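Transcriptional regulator, GntR family (Thermotoga maritima, PDB 3SXM) probably acts as a DNA-binding transcription regulator of the GntR family, this chain being its all-helical, metal-binding FCD domain, here without metal. Local coordinates at residues Asn93-Tyr96 with Val97-Asn100; Lys123-Leu126 with Lys127-Ala131. The protein carries 3 engineered substitutions. All coordinates share one frame; numbering follows the deposited sequence.

Contact 1 of 2, residues Asn93-Tyr96 with Val97-Asn100; sequences NERY and VVSN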
ATOM      1  N   ASN A  93     -22.777   1.174  -7.494  1.00 18.96           N
ATOM      2  CA  ASN A  93     -23.037   1.695  -8.820  1.00 19.72           C
ATOM      3  C   ASN A  93     -22.692   0.657  -9.853  1.00 16.48           C
ATOM      4  O   ASN A  93     -21.644   0.164  -9.854  1.00 22.92           O
ATOM      5  CB  ASN A  93     -22.219   2.951  -9.040  1.00 26.25           C
ATOM      6  CG  ASN A  93     -22.533   3.646 -10.355  1.00 26.26           C
ATOM      7  OD1 ASN A  93     -21.666   3.894 -11.150  1.00 33.29           O
ATOM      8  ND2 ASN A  93     -23.753   3.981 -10.546  1.00 21.99           N
ATOM      9  N   GLU A  94     -23.615   0.362 -10.752  1.00 22.30           N
ATOM     10  CA  GLU A  94     -23.432  -0.652 -11.789  1.00 27.07           C
ATOM     11  C   GLU A  94     -22.796  -0.135 -13.062  1.00 19.62           C
ATOM     12  O   GLU A  94     -23.398   0.673 -13.769  1.00 30.71           O
ATOM     13  CB  GLU A  94     -24.837  -1.119 -12.188  1.00 31.95           C
ATOM     14  CG  GLU A  94     -24.900  -2.138 -13.294  1.00 35.71           C
ATOM     15  CD  GLU A  94     -24.892  -1.533 -14.684  1.00 44.75           C
ATOM     16  OE1 GLU A  94     -25.869  -0.823 -15.047  1.00 38.80           O
ATOM     17  OE2 GLU A  94     -23.934  -1.816 -15.442  1.00 29.84           O
ATOM     18  N   ARG A  95     -21.587  -0.602 -13.346  1.00 21.61           N
ATOM     19  CA  ARG A  95     -20.856  -0.148 -14.522  1.00 21.38           C
ATOM     20  C   ARG A  95     -20.426  -1.266 -15.450  1.00 32.19           C
ATOM     21  O   ARG A  95     -19.414  -1.112 -16.145  1.00 46.96           O
ATOM     22  CB  ARG A  95     -19.728   0.668 -13.891  1.00 29.31           C
ATOM     23  CG  ARG A  95     -19.064   1.612 -14.768  1.00 40.16           C
ATOM     24  CD  ARG A  95     -18.078   2.418 -13.924  1.00 26.72           C
ATOM     25  NE  ARG A  95     -17.294   3.234 -14.813  1.00 26.38           N
ATOM     26  CZ  ARG A  95     -16.065   2.923 -15.222  1.00 20.55           C
ATOM     27  NH1 ARG A  95     -15.504   1.767 -14.868  1.00 21.90           N
ATOM     28  NH2 ARG A  95     -15.452   3.787 -15.998  1.00 24.43           N
ATOM     29  N   TYR A  96     -21.091  -2.410 -15.428  1.00 27.08           N
ATOM     30  CA  TYR A  96     -20.537  -3.640 -16.034  1.00 21.33           C
ATOM     31  C   TYR A  96     -19.813  -3.550 -17.377  1.00 21.42           C
ATOM     32  O   TYR A  96     -18.675  -4.011 -17.548  1.00 21.88           O
ATOM     33  CB  TYR A  96     -21.663  -4.699 -16.122  1.00 21.91           C
ATOM     34  CG  TYR A  96     -22.411  -4.957 -14.849  1.00 22.17           C
ATOM     35  CD1 TYR A  96     -21.767  -5.112 -13.644  1.00 25.54           C
ATOM     36  CD2 TYR A  96     -23.781  -5.033 -14.850  1.00 23.74           C
ATOM     37  CE1 TYR A  96     -22.449  -5.344 -12.467  1.00 26.96           C
ATOM     38  CE2 TYR A  96     -24.495  -5.260 -13.672  1.00 28.23           C
ATOM     39  CZ  TYR A  96     -23.817  -5.412 -12.479  1.00 32.13           C
ATOM     40  OH  TYR A  96     -24.493  -5.625 -11.289  1.00 31.44           O
ATOM     41  N   VAL A  97     -20.456  -2.939 -18.350  1.00 25.11           N
ATOM     42  CA  VAL A  97     -19.894  -2.916 -19.684  1.00 26.44           C
ATOM     43  C   VAL A  97     -18.583  -2.183 -19.700  1.00 27.57           C
ATOM     44  O   VAL A  97     -17.609  -2.655 -20.294  1.00 24.29           O
ATOM     45  CB  VAL A  97     -20.895  -2.288 -20.643  1.00 27.05           C
ATOM     46  CG1 VAL A  97     -20.231  -1.937 -21.994  1.00 28.83           C
ATOM     47  CG2 VAL A  97     -22.031  -3.264 -20.846  1.00 30.96           C
ATOM     48  N   VAL A  98     -18.565  -1.005 -19.103  1.00 22.87           N
ATOM     49  CA  VAL A  98     -17.389  -0.186 -19.145  1.00 21.56           C
ATOM     50  C   VAL A  98     -16.269  -0.767 -18.268  1.00 21.68           C
ATOM     51  O   VAL A  98     -15.111  -0.758 -18.683  1.00 21.35           O
ATOM     52  CB  VAL A  98     -17.696   1.271 -18.794  1.00 22.12           C
ATOM     53  CG1 VAL A  98     -16.401   2.092 -18.761  1.00 25.40           C
ATOM     54  CG2 VAL A  98     -18.661   1.859 -19.787  1.00 23.05           C
ATOM     55  N   SER A  99     -16.590  -1.315 -17.092  1.00 19.42           N
ATOM     56  CA  SER A  99     -15.526  -1.922 -16.268  1.00 19.36           C
ATOM     57  C   SER A  99     -14.979  -3.170 -16.951  1.00 20.85           C
ATOM     58  O   SER A  99     -13.741  -3.429 -16.890  1.00 20.22           O
ATOM     59  CB  SER A  99     -16.052  -2.223 -14.871  1.00 21.74           C
ATOM     60  OG  SER A  99     -16.162  -1.001 -14.165  1.00 24.56           O
ATOM     61  N   ASN A 100     -15.821  -3.890 -17.644  0.55 22.38           N
ATOM     62  CA  ASN A 100     -15.354  -5.071 -18.313  0.55 27.15           C
ATOM     63  C   ASN A 100     -14.388  -4.694 -19.437  0.55 20.72           C
ATOM     64  O   ASN A 100     -13.376  -5.355 -19.666  0.55 17.27           O
ATOM     65  CB  ASN A 100     -16.520  -5.867 -18.824  0.55 22.82           C
ATOM     66  CG  ASN A 100     -16.089  -7.063 -19.533  0.55 33.16           C
ATOM     67  OD1 ASN A 100     -15.600  -8.004 -18.919  0.55 42.85           O
ATOM     68  ND2 ASN A 100     -16.229  -7.046 -20.850  0.55 30.62           N
TER
HETATM   69  O   HOH W   1     -23.164  -1.518 -18.027  1.00 28.04           O
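Arg95 and Ser99 meet at the start of helix 96-111 in the FCD domain, where the chain turns out of the loop that follows helix 73-90. Arg95 is the N-cap residue, and its side chain folds alongside the first turn. A first torsion of -161° turns CG of Arg95 away from its own N, and the extended chain out to NE then carries the guanidinium past Ser99 and Val98. NH1 donates to Ser99 OG at 2.9 Å, a bent bond (135° at the hydrogen) whose acceptor sits somewhat out of the guanidinium plane. Val98 CG1 lies over one face of the same group, near its rim, 3.4 Å from Arg95 NH2. NH1 also makes a salt bridge to Glu102, one turn beyond Ser99, so this nitrogen has two acceptors while Val98 packs on the face of the group. The backbone closes the turn: Ser99 N reaches Arg95 O at 3.0 Å and Asn100 N reaches Tyr96 O.

The carboxylate of Glu94 bends back to take Tyr96 N on OE2, on its anti side, at 2.9 Å. Its CG rests over one face of the Tyr96 ring, toward the rim; Phe55 of helix 51-68 also meets that ring. A water extends the carboxylate's hold on the helix start, giving a hydrogen to Glu94 OE2 at 2.7 Å and accepting one from Val97 N at 3.1 Å.

Contact 2 of 2, residues Lys123-Leu126 with Lys127-Ala131; sequences KEHL and KNVEA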
ATOM      1  N   LYS A 123      -4.953   2.349 -12.428  1.00 14.20           N
ATOM      2  CA  LYS A 123      -5.225   3.613 -11.722  1.00 17.14           C
ATOM      3  C   LYS A 123      -6.434   4.276 -12.376  1.00 15.50           C
ATOM      4  O   LYS A 123      -7.320   4.737 -11.680  1.00 17.75           O
ATOM      5  CB  LYS A 123      -4.036   4.563 -11.764  1.00 17.22           C
ATOM      6  CG  LYS A 123      -2.875   4.113 -10.883  1.00 18.05           C
ATOM      7  CD  LYS A 123      -1.711   5.082 -11.039  1.00 19.88           C
ATOM      8  CE  LYS A 123      -0.567   4.668 -10.165  1.00 24.49           C
ATOM      9  NZ  LYS A 123       0.688   5.472 -10.371  1.00 30.48           N
ATOM     10  N   GLU A 124      -6.461   4.319 -13.693  1.00 13.63           N
ATOM     11  CA  GLU A 124      -7.594   4.932 -14.408  1.00 16.51           C
ATOM     12  C   GLU A 124      -8.885   4.225 -14.073  1.00 16.65           C
ATOM     13  O   GLU A 124      -9.916   4.874 -13.844  1.00 18.50           O
ATOM     14  CB  GLU A 124      -7.360   4.887 -15.928  1.00 20.76           C
ATOM     15  CG  GLU A 124      -6.226   5.765 -16.396  1.00 25.16           C
ATOM     16  CD  GLU A 124      -5.815   5.444 -17.849  1.00 32.33           C
ATOM     17  OE1 GLU A 124      -6.545   4.652 -18.519  1.00 30.91           O
ATOM     18  OE2 GLU A 124      -4.769   5.998 -18.303  1.00 30.55           O
ATOM     19  N   HIS A 125      -8.861   2.887 -14.060  1.00 16.55           N
ATOM     20  CA  HIS A 125     -10.036   2.118 -13.746  1.00 15.58           C
ATOM     21  C   HIS A 125     -10.575   2.474 -12.370  1.00 17.65           C
ATOM     22  O   HIS A 125     -11.783   2.727 -12.179  1.00 17.42           O
ATOM     23  CB  HIS A 125      -9.720   0.623 -13.821  1.00 15.96           C
ATOM     24  CG  HIS A 125     -10.740  -0.240 -13.175  1.00 15.80           C
ATOM     25  ND1 HIS A 125     -11.983  -0.451 -13.745  1.00 18.34           N
ATOM     26  CD2 HIS A 125     -10.761  -0.867 -11.979  1.00 18.26           C
ATOM     27  CE1 HIS A 125     -12.700  -1.210 -12.945  1.00 19.56           C
ATOM     28  NE2 HIS A 125     -11.992  -1.470 -11.863  1.00 21.63           N
ATOM     29  N   LEU A 126      -9.695   2.495 -11.376  1.00 16.23           N
ATOM     30  CA  LEU A 126     -10.143   2.727 -10.026  1.00 13.76           C
ATOM     31  C   LEU A 126     -10.605   4.163  -9.846  1.00 16.31           C
ATOM     32  O   LEU A 126     -11.624   4.376  -9.159  1.00 16.58           O
ATOM     33  CB  LEU A 126      -8.992   2.341  -9.049  1.00 16.75           C
ATOM     34  CG  LEU A 126      -8.691   0.828  -8.982  1.00 16.11           C
ATOM     35  CD1 LEU A 126      -7.420   0.561  -8.188  1.00 16.01           C
ATOM     36  CD2 LEU A 126      -9.881   0.038  -8.368  1.00 17.65           C
ATOM     37  N   LYS A 127      -9.929   5.136 -10.444  1.00 14.95           N
ATOM     38  CA  LYS A 127     -10.351   6.535 -10.354  1.00 14.45           C
ATOM     39  C   LYS A 127     -11.666   6.748 -11.094  1.00 21.12           C
ATOM     40  O   LYS A 127     -12.481   7.559 -10.671  1.00 18.65           O
ATOM     41  CB  LYS A 127      -9.288   7.517 -10.790  1.00 16.31           C
ATOM     42  CG  LYS A 127      -8.060   7.404  -9.899  1.00 21.39           C
ATOM     43  CD  LYS A 127      -7.324   8.682  -9.676  1.00 49.49           C
ATOM     44  CE  LYS A 127      -5.995   8.405  -8.993  1.00 37.13           C
ATOM     45  NZ  LYS A 127      -5.317   9.591  -8.378  1.00 66.63           N
ATOM     46  N   ASN A 128     -11.868   6.007 -12.174  1.00 15.74           N
ATOM     47  CA  ASN A 128     -13.112   6.134 -12.967  1.00 15.65           C
ATOM     48  C   ASN A 128     -14.269   5.561 -12.192  1.00 17.79           C
ATOM     49  O   ASN A 128     -15.348   6.198 -12.153  1.00 20.76           O
ATOM     50  CB  ASN A 128     -12.981   5.385 -14.306  1.00 21.19           C
ATOM     51  CG  ASN A 128     -12.145   6.134 -15.353  1.00 26.90           C
ATOM     52  OD1 ASN A 128     -11.819   7.305 -15.207  1.00 26.64           O
ATOM     53  ND2 ASN A 128     -11.841   5.446 -16.442  1.00 26.64           N
ATOM     54  N   VAL A 129     -14.091   4.389 -11.586  1.00 18.32           N
ATOM     55  CA  VAL A 129     -15.081   3.779 -10.705  1.00 16.06           C
ATOM     56  C   VAL A 129     -15.444   4.757  -9.582  1.00 18.11           C
ATOM     57  O   VAL A 129     -16.620   5.026  -9.315  1.00 19.04           O
ATOM     58  CB  VAL A 129     -14.573   2.441 -10.193  1.00 21.25           C
ATOM     59  CG1 VAL A 129     -15.323   1.965  -8.998  1.00 23.66           C
ATOM     60  CG2 VAL A 129     -14.585   1.430 -11.334  1.00 19.92           C
ATOM     61  N   GLU A 130     -14.437   5.315  -8.947  1.00 17.32           N
ATOM     62  CA  GLU A 130     -14.617   6.261  -7.864  1.00 18.57           C
ATOM     63  C   GLU A 130     -15.480   7.431  -8.322  1.00 16.75           C
ATOM     64  O   GLU A 130     -16.466   7.770  -7.648  1.00 17.48           O
ATOM     65  CB  GLU A 130     -13.258   6.760  -7.370  1.00 18.21           C
ATOM     66  CG  GLU A 130     -13.322   7.756  -6.245  1.00 17.24           C
ATOM     67  CD  GLU A 130     -11.946   8.175  -5.819  1.00 25.06           C
ATOM     68  OE1 GLU A 130     -11.070   8.374  -6.692  1.00 27.34           O
ATOM     69  OE2 GLU A 130     -11.712   8.221  -4.612  1.00 25.87           O
ATOM     70  N   ALA A 131     -15.096   8.057  -9.415  1.00 16.70           N
ATOM     71  CA  ALA A 131     -15.763   9.255  -9.878  1.00 18.30           C
ATOM     72  C   ALA A 131     -17.220   8.955 -10.185  1.00 19.91           C
ATOM     73  O   ALA A 131     -18.111   9.771  -9.870  1.00 20.44           O
ATOM     74  CB  ALA A 131     -15.029   9.838 -11.093  1.00 21.51           C
TER
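The imidazole of His125 carries Val129 on one face, one turn on in helix 115-135 of the FCD domain: CG2 stands 4.0 Å from the ring centroid, 27° off the normal, a CH-pi contact. Its closest ring atom is CE1, at 3.6 Å. ND1 is hydrogen-bonded to OE1 of Glu102, and the rings of His103 and His63 meet the imidazole as well; in another structure of this protein these three histidines and Asp59 bind a zinc ion, which is absent here. A first torsion of 165° sets CG of His125 anti to the backbone N, while Val129 CG2 lies beside its own N, and the two side chains thereby come together on one flank of the helix.

The other flat group, the Asn128 amide, folds back over the preceding turn, with CG 3.0 Å from Glu124 O. Its ND2 is hydrogen-bonded to Glu102, the residue that also holds His125. Replacing Asn128 by an alanine would probably leave Glu102 OE2 without this donor and let its carboxylate turn more freely beside His125. The side chain of Leu126 touches Arg15 and Ile16 of helix 5-25. Regular i to i+4 bonds run through the segment, among them Val129 N to His125 O at 2.9 Å.

How the contacts relate
Contact 1 opens helix 96-111 and contact 2 lies on helix 115-135, the next helix in the chain; their centres are 11 Å apart and their side chains touch. Arg95 NH2 packs on Asn128 CB at 3.4 Å, and Arg95 NH1 comes within 3.7 Å of Val129 CG2. Ser99 OG approaches His125 CE1, also at 3.7 Å. Glu102 ties the two together: it pairs with Arg95 of contact 1 and with His125 and Asn128 of contact 2. Contact 2 supplies His125 to the metal site, its side chain about 3 Å from that of His103, and contact 1 lies beside it. Tyr96 is about 4 Å, side chain to side chain, from Asp56, annotated to another zinc ion; no metal is bound here.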